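Haemagglutinin I (Physarum polycephalum, PDB 3A5P) probably binds carbohydrate on cell surfaces and so agglutinates red cells, as a small lectin with a minimal legume-lectin-like fold. Local coordinates at residues Thr57-Gly61 with Asp62-Phe66. Sequence-based numbering, arbitrary orientation.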
loop_
_atom_site.group_PDB
_atom_site.type_symbol
_atom_site.label_atom_id
_atom_site.label_comp_id
_atom_site.label_asym_id
_atom_site.label_seq_id
_atom_site.Cartn_x
_atom_site.Cartn_y
_atom_site.Cartn_z
ATOM N N THR A 57 -9.824 -5.798 -9.664
ATOM C CA THR A 57 -9.277 -6.845 -8.798
ATOM C C THR A 57 -8.788 -6.240 -7.487
ATOM O O THR A 57 -8.218 -5.151 -7.471
ATOM C CB THR A 57 -8.148 -7.580 -9.489
ATOM O OG1 THR A 57 -8.684 -8.195 -10.665
ATOM C CG2 THR A 57 -7.557 -8.643 -8.569
ATOM N N VAL A 58 -9.075 -6.933 -6.395
ATOM C CA VAL A 58 -8.732 -6.441 -5.063
ATOM C C VAL A 58 -7.721 -7.384 -4.428
ATOM O O VAL A 58 -7.946 -8.614 -4.369
ATOM C CB VAL A 58 -10.000 -6.293 -4.192
ATOM C CG1 VAL A 58 -9.652 -5.792 -2.769
ATOM C CG2 VAL A 58 -10.977 -5.347 -4.865
ATOM N N HIS A 59 -6.594 -6.810 -3.989
ATOM C CA HIS A 59 -5.624 -7.546 -3.190
ATOM C C HIS A 59 -5.634 -7.059 -1.741
ATOM O O HIS A 59 -5.585 -5.845 -1.465
ATOM C CB HIS A 59 -4.221 -7.433 -3.791
ATOM C CG HIS A 59 -4.022 -8.301 -4.988
ATOM N ND1 HIS A 59 -4.441 -7.936 -6.246
ATOM C CD2 HIS A 59 -3.474 -9.534 -5.112
ATOM C CE1 HIS A 59 -4.159 -8.905 -7.100
ATOM N NE2 HIS A 59 -3.562 -9.881 -6.438
ATOM N N ASN A 60 -5.730 -7.998 -0.818
ATOM C CA ASN A 60 -5.638 -7.683 0.610
ATOM C C ASN A 60 -4.193 -7.969 1.037
ATOM O O ASN A 60 -3.804 -9.127 1.252
ATOM C CB ASN A 60 -6.668 -8.511 1.392
ATOM C CG ASN A 60 -6.817 -8.064 2.843
ATOM O OD1 ASN A 60 -6.197 -7.087 3.288
ATOM N ND2 ASN A 60 -7.639 -8.796 3.591
ATOM N N GLY A 61 -3.376 -6.912 1.115
ATOM C CA GLY A 61 -1.934 -7.103 1.256
ATOM C C GLY A 61 -1.457 -7.857 0.022
ATOM O O GLY A 61 -1.749 -7.438 -1.121
ATOM N N ASP A 62 -0.757 -8.972 0.256
ATOM C CA ASP A 62 -0.169 -9.799 -0.811
ATOM C C ASP A 62 -1.237 -10.536 -1.626
ATOM O O ASP A 62 -1.051 -10.821 -2.808
ATOM C CB ASP A 62 0.743 -10.895 -0.212
ATOM C CG ASP A 62 2.141 -10.403 0.203
ATOM O OD1 ASP A 62 2.311 -9.328 0.765
ATOM O OD2 ASP A 62 3.109 -11.170 0.021
ATOM N N ASP A 63 -2.337 -10.869 -0.971
ATOM C CA ASP A 63 -3.238 -11.906 -1.472
ATOM C C ASP A 63 -4.453 -11.405 -2.246
ATOM O O ASP A 63 -5.100 -10.426 -1.873
ATOM C CB ASP A 63 -3.677 -12.790 -0.325
ATOM C CG ASP A 63 -2.498 -13.406 0.403
ATOM O OD1 ASP A 63 -1.516 -13.870 -0.255
ATOM O OD2 ASP A 63 -2.553 -13.403 1.635
ATOM N N ARG A 64 -4.761 -12.102 -3.330
ATOM C CA ARG A 64 -5.946 -11.763 -4.084
ATOM C C ARG A 64 -7.176 -12.067 -3.232
ATOM O O ARG A 64 -7.380 -13.206 -2.783
ATOM C CB ARG A 64 -5.976 -12.489 -5.412
ATOM C CG ARG A 64 -6.977 -11.881 -6.353
ATOM C CD ARG A 64 -7.196 -12.781 -7.498
ATOM N NE ARG A 64 -6.299 -12.486 -8.595
ATOM C CZ ARG A 64 -6.701 -12.134 -9.804
ATOM N NH1 ARG A 64 -7.988 -12.025 -10.064
ATOM N NH2 ARG A 64 -5.813 -11.905 -10.753
ATOM N N ALA A 65 -7.962 -11.027 -2.969
ATOM C CA ALA A 65 -9.156 -11.135 -2.133
ATOM C C ALA A 65 -10.370 -11.561 -2.975
ATOM O O ALA A 65 -11.017 -12.583 -2.683
ATOM C CB ALA A 65 -9.421 -9.812 -1.421
ATOM N N PHE A 66 -10.663 -10.789 -4.020
ATOM C CA PHE A 66 -11.788 -11.049 -4.939
ATOM C C PHE A 66 -11.746 -10.075 -6.093
ATOM O O PHE A 66 -10.920 -9.153 -6.102
ATOM C CB PHE A 66 -13.168 -10.961 -4.234
ATOM C CG PHE A 66 -13.277 -9.854 -3.202
ATOM C CD1 PHE A 66 -13.415 -8.514 -3.594
ATOM C CD2 PHE A 66 -13.234 -10.153 -1.834
ATOM C CE1 PHE A 66 -13.508 -7.485 -2.629
ATOM C CE2 PHE A 66 -13.323 -9.133 -0.865
ATOM C CZ PHE A 66 -13.468 -7.801 -1.272
#
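Val58 meets both Ala65 and Phe66 across a tight beta hairpin, and this two-against-one pairing defines a classic beta bulge. The evidence lies at Val58 O: Ala65 N donates to it at 2.8 Å, while Phe66 N makes a weak bond to the same oxygen at 3.5 Å. Val58 N returns a bond to Phe66 O, nearly collinear with that carbonyl (C=O...N 174°). Val58 CG2 lies 4.0 Å from Phe66 CE1, and both side chains continue onto Leu98 and Ile88 of the facing sheet. On the other face Arg64 crosses His59. With its CG anti to the backbone N (chi1 -164°), Arg64 lays that methylene over the imidazole, 4.3 Å from the ring centroid, a CH-pi contact. A bend at chi3 then sets the guanidinium, turned 67° from the imidazole plane, against Thr57, whose CG2 sits over one of its faces, 3.7 Å from NH1. Arg64 NH2 bonds Gly46 O and makes a salt bridge to the terminal carboxylate of Ala104 of the second subunit. A type II' turn from Asn60 to Asp63 closes the hairpin, Gly61 supplying its positive phi. There Asp62 CB lies 3.8 Å from Gly61 C, while its carboxylate takes Lys101 and the backbone N of Asp62, both of the second subunit. Backbone bonds thus set the bulge, aliphatic atoms pack on both faces, and polar ends are shared between the chain itself and its dimer partner.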